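Local coordinates for protein cellulase (Xanthomonas axonopodis pv. citri, PDB 4W7W) that probably hydrolyses the beta-1,4-glucosidic bonds of cellulose as a family 5 glycoside hydrolase, and is captured here with cello-oligosaccharide bound to its (beta/alpha)8 barrel, at residues A268-N272 with P273-K277; G281-T284 with Y285-K288; P323-A326 with I327-K330. All coordinates share one frame; numbering follows the deposited sequence.

Contact 1 of 3, residues A268-N272 with P273-K277; sequences ATANN and PVCDK
Asn272 meets Cys275 where the loop leaving strand 262-268 turns into helix 273-288; Asn272 is the N-cap of the helix, and its side chain bonds to Cys275. The amide oxygen of Asn272 reaches forward to the first turn and accepts the backbone N-H of Cys275, with OD1 and N 3.0 Å apart. The bond is nearly straight at hydrogen, 163°, although the N-H approaches tilted by 30° from the amide's carbonyl plane. What brings OD1 there is the first torsion of Asn272 (chi1 61°), which sets CG between its own N and carbonyl carbon and curls the amide toward the start of the helix. The backbone oxygen of Asn272 meanwhile takes the N-H of Asp276 at 2.9 Å, the first i to i+4 bond of the helix. Thus one residue caps the helix with its side chain and opens its regular hydrogen bonding with its main chain.

Cys275 faces back into the loop. Its CB lies just 3.0 Å from Ala270 O, and its SG approaches Ala270 CB at 4.2 Å and the amide ND2 of Asn272 at 3.7 Å. That same sulfur forms the disulfide with Cys238, so the capped turn is also tied covalently to another part of the chain.

The carboxylate of Asp276 is joined to the loop by two waters. One donates to its OD1 and to Ala270 O, both at 2.7 Å, while accepting from Thr269 OG1; a second joins OD1 to Asn271 OD1. Two water hydrogens therefore converge on a single carboxylate oxygen. With its acidic side chain in the first turn, near the positive end of the helix dipole, Asp276 probably gains some electrostatic stabilisation, which would favour its ionised form.

Contact 2 of 3, residues G281-T284 with Y285-K288; sequences GMLT and YMEK
Four successive main-chain hydrogen bonds, each from residue i+4 back to residue i, join 281-284 to 285-288 in the last turns of helix 273-288, the helix of a beta-alpha-beta unit in the (beta/alpha)8 barrel. Tyr285 N to Gly281 O measures 2.9 Å and is the most bent at hydrogen, 149°. Met286 N to Met282 O, Glu287 N to Leu283 O and Lys288 N to Thr284 O are straighter, at 3.0, 3.1 and 2.9 Å.

The hydroxyl of Thr284 bonds to the main-chain oxygen of Glu280 one turn back and also to Tyr331 OH, while Glu287 reaches the backbone N of Met21 through OE2.

On the barrel side the packing is apolar. Leu283 and Met286 cross obliquely, their ends meeting at CD2 and CE, 4.1 Å apart. Both rest on Trp296 of strand 293-301, and Met282 joins Leu283 over Phe267 of strand 262-268, so this face spans two neighbouring strands. Tyr285 points its ring elsewhere, toward Gln245, Gln249 and Thr252 of helix 243-258; its CB stays within the turn, 3.3 Å from Gly281 O. The chain of Met286 runs extended as far as SD and then bends (chi3 -76°), which turns its methyl CE back to 3.6 Å from Met282 O.

Contact 3 of 3, residues P323-A326 with I327-K330; sequences PQMA and ILSK
Residues 323-326 and 327-330 wind into a short helical turn. Gln324 O accepts two backbone donors. Leu328 N lies 3.0 Å away in the carbonyl plane and makes an almost straight i to i+4 bond, 172° at hydrogen. Ile327 N, at the same distance from Gln324 O, stands above that plane, and its i to i+3 bond is bent to 136°. Such a bifurcated acceptor mixes alpha-helical and 3-10 bonding in one turn. The next step is alpha-helical, Ser329 N to Met325 O at 2.9 Å.

Met325 and Leu328 carry the apolar side. Bends at chi2 and chi3 carry the thioether of Met325 forward along the turn, placing SD 4.1 Å from Ser329 CB while CE meets Leu328 CD1. The two side chains cross at about a right angle. This turn follows the last strand of the (beta/alpha)8 barrel and packs on its outside: Leu328 covers Trp296 and Trp298 of strand 293-301, Met325 reaches Tyr57 and Phe58 of helix 52-60, and Ile327 leans against Leu279 and Glu280 of helix 273-288.

Ser329 OG bonds to Lys61 O, and the amide nitrogen of Gln324 is held by Pro310 O and, probably, Thr269 O. Lys330 lays its chain beside the carbonyl of Ala326, with CG 3.4 Å from Ala326 O; its NZ pairs with Glu280 in a salt bridge and donates to a water that in turn donates to Ala326 O.

Following the chain, contact 1 comes first, turning the loop after strand 262-268 into helix 273-288; contact 2 occupies the end of that same helix, before the chain enters strand 293-301. Contact 3 lies further on, beyond this last barrel strand. All three are local and lie in series, so none encloses or crosses another. In space, however, 323-330 returns to the earlier two. The Gln324 amide joins contact 3 to the loop of contact 1, where Ile327 also packs on Asp276. Leu283 CD1 touches both Ile327 and Leu328, linking contact 3 to contact 2. The C-terminal turn thus packs along helix 273-288, from its first turn to Leu283, outside the barrel.

Contact 1 of 3, residues A268-N272 with P273-K277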
ATOM      1  N   ALA A 268       0.949   8.596   7.751  1.00  6.32           N
ATOM      2  CA  ALA A 268       2.111   9.037   8.509  1.00  6.39           C
ATOM      3  C   ALA A 268       1.755  10.302   9.233  1.00  6.72           C
ATOM      4  O   ALA A 268       0.871  11.055   8.805  1.00  7.73           O
ATOM      5  CB  ALA A 268       3.298   9.310   7.604  1.00  7.38           C
ATOM      6  N   THR A 269       2.495  10.547  10.304  1.00  6.82           N
ATOM      7  CA  THR A 269       2.437  11.766  11.102  1.00  7.18           C
ATOM      8  C   THR A 269       3.857  12.114  11.508  1.00  7.77           C
ATOM      9  O   THR A 269       4.698  11.226  11.676  1.00  8.52           O
ATOM     10  CB  THR A 269       1.537  11.567  12.339  1.00  7.93           C
ATOM     11  OG1 THR A 269       1.981  10.443  13.100  1.00  8.16           O
ATOM     12  CG2 THR A 269       0.095  11.348  11.938  1.00  8.63           C
ATOM     13  N   ALA A 270       4.120  13.404  11.671  1.00  8.69           N
ATOM     14  CA  ALA A 270       5.441  13.863  12.066  1.00  8.71           C
ATOM     15  C   ALA A 270       5.602  13.864  13.572  1.00  8.48           C
ATOM     16  O   ALA A 270       4.643  13.676  14.323  1.00  9.53           O
ATOM     17  CB  ALA A 270       5.689  15.244  11.505  1.00 10.47           C
ATOM     18  N   ASN A 271       6.836  14.075  14.000  1.00  8.48           N
ATOM     19  CA  ASN A 271       7.159  13.968  15.414  1.00  9.14           C
ATOM     20  C   ASN A 271       6.945  15.256  16.193  1.00  9.34           C
ATOM     21  O   ASN A 271       7.897  15.957  16.533  1.00 10.61           O
ATOM     22  CB  ASN A 271       8.609  13.510  15.558  1.00  9.59           C
ATOM     23  CG  ASN A 271       9.029  13.350  16.992  1.00 11.17           C
ATOM     24  OD1 ASN A 271       8.228  12.986  17.834  1.00 11.40           O
ATOM     25  ND2 ASN A 271      10.278  13.653  17.277  1.00 13.68           N
ATOM     26  N   ASN A 272       5.683  15.558  16.488  1.00  9.14           N
ATOM     27  CA  ASN A 272       5.326  16.746  17.270  1.00  9.57           C
ATOM     28  C   ASN A 272       4.031  16.480  18.022  1.00  8.96           C
ATOM     29  O   ASN A 272       3.312  15.540  17.690  1.00  8.76           O
ATOM     30  CB  ASN A 272       5.268  18.008  16.384  1.00 10.25           C
ATOM     31  CG  ASN A 272       4.235  17.939  15.274  1.00 11.21           C
ATOM     32  OD1 ASN A 272       3.024  17.849  15.521  1.00 12.38           O
ATOM     33  ND2 ASN A 272       4.710  17.954  14.023  1.00 12.63           N
ATOM     34  N   PRO A 273       3.727  17.300  19.034  1.00  8.26           N
ATOM     35  CA  PRO A 273       2.605  16.962  19.905  1.00  8.39           C
ATOM     36  C   PRO A 273       1.246  16.853  19.200  1.00  8.12           C
ATOM     37  O   PRO A 273       0.497  15.923  19.464  1.00  8.69           O
ATOM     38  CB  PRO A 273       2.627  18.091  20.933  1.00  8.26           C
ATOM     39  CG  PRO A 273       4.097  18.370  21.084  1.00  8.92           C
ATOM     40  CD  PRO A 273       4.632  18.272  19.681  1.00  8.98           C
ATOM     41  N   VAL A 274       0.936  17.793  18.322  1.00  7.91           N
ATOM     42  CA  VAL A 274      -0.357  17.765  17.637  1.00  8.76           C
ATOM     43  C   VAL A 274      -0.453  16.505  16.779  1.00  8.36           C
ATOM     44  O   VAL A 274      -1.481  15.817  16.777  1.00  8.74           O
ATOM     45  CB  VAL A 274      -0.570  19.035  16.798  1.00  9.93           C
ATOM     46  CG1 VAL A 274      -1.788  18.889  15.909  1.00 11.19           C
ATOM     47  CG2 VAL A 274      -0.738  20.237  17.711  1.00 11.63           C
ATOM     48  N   CYS A 275       0.623  16.200  16.055  1.00  7.99           N
ATOM     49  CA  CYS A 275       0.647  14.981  15.243  1.00  7.88           C
ATOM     50  C   CYS A 275       0.537  13.699  16.082  1.00  7.60           C
ATOM     51  O   CYS A 275      -0.151  12.763  15.659  1.00  8.09           O
ATOM     52  CB  CYS A 275       1.904  14.903  14.403  1.00  8.64           C
ATOM     53  SG  CYS A 275       1.838  15.918  12.923  1.00 11.59           S
ATOM     54  N   ASP A 276       1.221  13.638  17.228  1.00  7.78           N
ATOM     55  CA  ASP A 276       1.134  12.438  18.052  1.00  7.61           C
ATOM     56  C   ASP A 276      -0.300  12.220  18.530  1.00  8.07           C
ATOM     57  O   ASP A 276      -0.781  11.091  18.576  1.00  8.49           O
ATOM     58  CB  ASP A 276       2.071  12.490  19.258  1.00  7.60           C
ATOM     59  CG  ASP A 276       3.511  12.057  18.955  1.00  8.60           C
ATOM     60  OD1 ASP A 276       3.795  11.580  17.836  1.00  9.53           O
ATOM     61  OD2 ASP A 276       4.332  12.178  19.897  1.00  9.67           O
ATOM     62  N   LYS A 277      -0.989  13.293  18.914  0.60  7.85           N
ATOM     63  CA  LYS A 277      -2.402  13.171  19.303  0.60  8.71           C
ATOM     64  C   LYS A 277      -3.252  12.682  18.137  0.60  8.73           C
ATOM     65  O   LYS A 277      -4.108  11.812  18.296  0.60  9.09           O
ATOM     66  CB  LYS A 277      -2.969  14.499  19.807  0.60  9.22           C
ATOM     67  CG  LYS A 277      -2.532  14.869  21.195  0.60  8.89           C
ATOM     68  CD  LYS A 277      -3.220  16.152  21.620  0.60 12.38           C
ATOM     69  CE  LYS A 277      -4.664  15.885  22.027  0.60 17.52           C
ATOM     70  NZ  LYS A 277      -5.272  17.045  22.732  0.60 25.20           N
TER
HETATM   71  O   HOH W   1       3.289  11.471  15.176  1.00  9.98           O
HETATM   72  O   HOH W   2       6.421  10.899  17.364  1.00 10.35           O

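Contact 2 of 3, residues G281-T284 with Y285-K288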
ATOM      1  N   GLY A 281      -5.278   9.187  17.846  1.00  8.20           N
ATOM      2  CA  GLY A 281      -6.701   9.220  17.534  1.00  8.70           C
ATOM      3  C   GLY A 281      -7.072   8.355  16.349  1.00  8.80           C
ATOM      4  O   GLY A 281      -8.102   7.673  16.356  1.00  9.49           O
ATOM      5  N   MET A 282      -6.248   8.364  15.305  1.00  8.96           N
ATOM      6  CA  MET A 282      -6.573   7.580  14.124  1.00  9.57           C
ATOM      7  C   MET A 282      -6.343   6.090  14.357  1.00  8.46           C
ATOM      8  O   MET A 282      -7.138   5.270  13.885  1.00  8.68           O
ATOM      9  CB  MET A 282      -5.900   8.172  12.892  1.00 12.39           C
ATOM     10  CG  MET A 282      -4.453   7.915  12.696  1.00 12.91           C
ATOM     11  SD  MET A 282      -3.843   8.965  11.339  0.70 11.11           S
ATOM     12  CE  MET A 282      -4.797   8.381   9.954  1.00 14.97           C
ATOM     13  N   LEU A 283      -5.317   5.727  15.127  1.00  8.02           N
ATOM     14  CA  LEU A 283      -5.094   4.322  15.464  1.00  8.26           C
ATOM     15  C   LEU A 283      -6.209   3.789  16.360  1.00  7.96           C
ATOM     16  O   LEU A 283      -6.702   2.673  16.162  1.00  9.04           O
ATOM     17  CB  LEU A 283      -3.730   4.168  16.124  1.00  8.00           C
ATOM     18  CG  LEU A 283      -2.525   4.480  15.239  1.00  8.34           C
ATOM     19  CD1 LEU A 283      -1.264   4.472  16.065  1.00  9.81           C
ATOM     20  CD2 LEU A 283      -2.397   3.490  14.117  1.00  9.80           C
ATOM     21  N   THR A 284      -6.633   4.602  17.328  1.00  7.90           N
ATOM     22  CA  THR A 284      -7.749   4.258  18.186  1.00  8.38           C
ATOM     23  C   THR A 284      -9.041   4.110  17.369  1.00  8.48           C
ATOM     24  O   THR A 284      -9.820   3.160  17.567  1.00  8.94           O
ATOM     25  CB  THR A 284      -7.922   5.320  19.280  1.00  9.03           C
ATOM     26  OG1 THR A 284      -6.777   5.282  20.129  1.00  9.76           O
ATOM     27  CG2 THR A 284      -9.181   5.067  20.102  1.00 10.32           C
ATOM     28  N   TYR A 285      -9.238   5.021  16.418  1.00  7.65           N
ATOM     29  CA  TYR A 285     -10.431   4.973  15.573  1.00  8.23           C
ATOM     30  C   TYR A 285     -10.492   3.673  14.764  1.00  7.81           C
ATOM     31  O   TYR A 285     -11.539   3.017  14.684  1.00  8.03           O
ATOM     32  CB  TYR A 285     -10.484   6.187  14.636  1.00  8.30           C
ATOM     33  CG  TYR A 285     -11.702   6.189  13.761  1.00  7.75           C
ATOM     34  CD1 TYR A 285     -12.896   6.741  14.195  1.00  8.27           C
ATOM     35  CD2 TYR A 285     -11.686   5.618  12.498  1.00  8.43           C
ATOM     36  CE1 TYR A 285     -14.031   6.720  13.410  1.00  8.61           C
ATOM     37  CE2 TYR A 285     -12.828   5.572  11.718  1.00  8.55           C
ATOM     38  CZ  TYR A 285     -13.993   6.129  12.177  1.00  8.05           C
ATOM     39  OH  TYR A 285     -15.107   6.075  11.379  1.00  9.14           O
ATOM     40  N   MET A 286      -9.370   3.276  14.174  1.00  7.28           N
ATOM     41  CA  MET A 286      -9.379   2.034  13.394  1.00  7.40           C
ATOM     42  C   MET A 286      -9.659   0.823  14.285  1.00  7.99           C
ATOM     43  O   MET A 286     -10.398  -0.063  13.884  1.00  9.17           O
ATOM     44  CB  MET A 286      -8.098   1.891  12.582  1.00  7.44           C
ATOM     45  CG  MET A 286      -8.061   2.846  11.401  1.00  7.28           C
ATOM     46  SD  MET A 286      -6.617   2.642  10.337  1.00  7.52           S
ATOM     47  CE  MET A 286      -5.378   3.421  11.353  1.00  7.72           C
ATOM     48  N   GLU A 287      -9.086   0.787  15.494  1.00  8.41           N
ATOM     49  CA  GLU A 287      -9.367  -0.317  16.413  1.00 11.17           C
ATOM     50  C   GLU A 287     -10.841  -0.369  16.794  1.00 11.16           C
ATOM     51  O   GLU A 287     -11.438  -1.437  16.830  1.00 12.64           O
ATOM     52  CB  GLU A 287      -8.502  -0.241  17.674  1.00 14.32           C
ATOM     53  CG  GLU A 287      -7.047  -0.659  17.459  1.00 17.18           C
ATOM     54  CD  GLU A 287      -6.416  -1.329  18.659  1.00 19.49           C
ATOM     55  OE1 GLU A 287      -6.778  -0.978  19.803  1.00 22.47           O
ATOM     56  OE2 GLU A 287      -5.526  -2.186  18.462  1.00 24.60           O
ATOM     57  N   LYS A 288     -11.423   0.797  17.050  1.00 10.15           N
ATOM     58  CA  LYS A 288     -12.836   0.888  17.414  1.00 11.53           C
ATOM     59  C   LYS A 288     -13.724   0.391  16.276  1.00 11.54           C
ATOM     60  O   LYS A 288     -14.843  -0.085  16.494  1.00 16.63           O
ATOM     61  CB  LYS A 288     -13.190   2.339  17.765  1.00 13.45           C
ATOM     62  CG  LYS A 288     -14.650   2.616  18.111  1.00 19.60           C
ATOM     63  CD  LYS A 288     -15.096   1.886  19.362  0.80 26.64           C
ATOM     64  CE  LYS A 288     -16.439   2.398  19.865  0.80 35.83           C
ATOM     65  NZ  LYS A 288     -17.125   1.371  20.690  0.80 45.85           N
TER

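Contact 3 of 3, residues P323-A326 with I327-K330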
ATOM      1  N   PRO A 323      10.773   8.079  17.070  1.00  8.79           N
ATOM      2  CA  PRO A 323       9.735   8.572  17.986  1.00  9.04           C
ATOM      3  C   PRO A 323       8.342   8.021  17.758  1.00  8.35           C
ATOM      4  O   PRO A 323       7.653   7.636  18.703  1.00  9.38           O
ATOM      5  CB  PRO A 323       9.798  10.089  17.778  1.00 10.16           C
ATOM      6  CG  PRO A 323      11.239  10.328  17.433  1.00 10.59           C
ATOM      7  CD  PRO A 323      11.587   9.187  16.528  1.00  9.68           C
ATOM      8  N   GLN A 324       7.925   7.926  16.508  1.00  7.99           N
ATOM      9  CA  GLN A 324       6.558   7.493  16.239  1.00  7.74           C
ATOM     10  C   GLN A 324       6.353   6.018  16.548  1.00  7.92           C
ATOM     11  O   GLN A 324       5.235   5.581  16.788  1.00  8.01           O
ATOM     12  CB  GLN A 324       6.158   7.778  14.790  1.00  7.49           C
ATOM     13  CG  GLN A 324       6.155   9.263  14.420  1.00  7.92           C
ATOM     14  CD  GLN A 324       7.433   9.730  13.763  1.00  8.09           C
ATOM     15  OE1 GLN A 324       8.525   9.391  14.229  1.00  8.70           O
ATOM     16  NE2 GLN A 324       7.318  10.528  12.720  1.00  8.12           N
ATOM     17  N   MET A 325       7.440   5.251  16.555  1.00  8.26           N
ATOM     18  CA  MET A 325       7.335   3.843  16.839  1.00  8.67           C
ATOM     19  C   MET A 325       6.820   3.562  18.237  1.00  8.06           C
ATOM     20  O   MET A 325       6.175   2.543  18.441  1.00  9.43           O
ATOM     21  CB  MET A 325       8.687   3.157  16.658  1.00  9.48           C
ATOM     22  CG  MET A 325       8.677   1.661  16.970  1.00 11.37           C
ATOM     23  SD  MET A 325       7.406   0.702  16.127  0.70 10.23           S
ATOM     24  CE  MET A 325       7.929   1.267  14.542  1.00 10.34           C
ATOM     25  N   ALA A 326       7.088   4.441  19.190  1.00  8.13           N
ATOM     26  CA  ALA A 326       6.575   4.230  20.531  1.00  8.30           C
ATOM     27  C   ALA A 326       5.050   4.251  20.571  1.00  9.70           C
ATOM     28  O   ALA A 326       4.443   3.677  21.456  1.00 15.14           O
ATOM     29  CB  ALA A 326       7.141   5.266  21.471  1.00  9.24           C
ATOM     30  N   ILE A 327       4.432   4.952  19.633  1.00  7.41           N
ATOM     31  CA  ILE A 327       2.983   4.956  19.514  1.00  7.66           C
ATOM     32  C   ILE A 327       2.507   3.769  18.678  1.00  7.92           C
ATOM     33  O   ILE A 327       1.615   3.034  19.096  1.00  8.69           O
ATOM     34  CB  ILE A 327       2.473   6.299  18.955  1.00  8.07           C
ATOM     35  CG1 ILE A 327       2.777   7.403  19.985  1.00  8.82           C
ATOM     36  CG2 ILE A 327       0.972   6.231  18.703  1.00  8.25           C
ATOM     37  CD1 ILE A 327       2.661   8.802  19.447  1.00  9.77           C
ATOM     38  N   LEU A 328       3.113   3.559  17.521  1.00  7.62           N
ATOM     39  CA  LEU A 328       2.708   2.442  16.673  1.00  7.78           C
ATOM     40  C   LEU A 328       2.749   1.118  17.413  1.00  8.33           C
ATOM     41  O   LEU A 328       1.850   0.291  17.282  1.00  8.95           O
ATOM     42  CB  LEU A 328       3.579   2.357  15.418  1.00  8.71           C
ATOM     43  CG  LEU A 328       3.521   3.544  14.464  1.00  8.43           C
ATOM     44  CD1 LEU A 328       4.549   3.371  13.362  1.00 10.67           C
ATOM     45  CD2 LEU A 328       2.137   3.722  13.873  1.00  8.37           C
ATOM     46  N   SER A 329       3.813   0.892  18.176  1.00  8.97           N
ATOM     47  CA  SER A 329       4.014  -0.371  18.861  0.50 10.07           C
ATOM     48  C   SER A 329       2.912  -0.650  19.894  1.00 10.64           C
ATOM     49  O   SER A 329       2.602  -1.792  20.182  1.00 12.03           O
ATOM     50  CB  SER A 329       5.392  -0.364  19.531  0.50 11.85           C
ATOM     51  OG  SER A 329       5.777  -1.647  19.980  0.50 14.75           O
ATOM     52  N   LYS A 330       2.317   0.401  20.462  1.00 11.23           N
ATOM     53  CA  LYS A 330       1.199   0.202  21.415  1.00 12.26           C
ATOM     54  C   LYS A 330      -0.050  -0.408  20.787  1.00 12.79           C
ATOM     55  O   LYS A 330      -0.879  -0.972  21.495  1.00 16.24           O
ATOM     56  CB  LYS A 330       0.765   1.525  22.047  1.00 14.45           C
ATOM     57  CG  LYS A 330       1.816   2.113  22.944  1.00 17.45           C
ATOM     58  CD  LYS A 330       1.264   3.219  23.830  1.00 16.45           C
ATOM     59  CE  LYS A 330       0.727   4.391  23.013  1.00 15.79           C
ATOM     60  NZ  LYS A 330       0.575   5.624  23.835  1.00 16.60           N
TER
HETATM   61  O   HOH W   3       3.620   5.878  23.501  1.00 14.97           O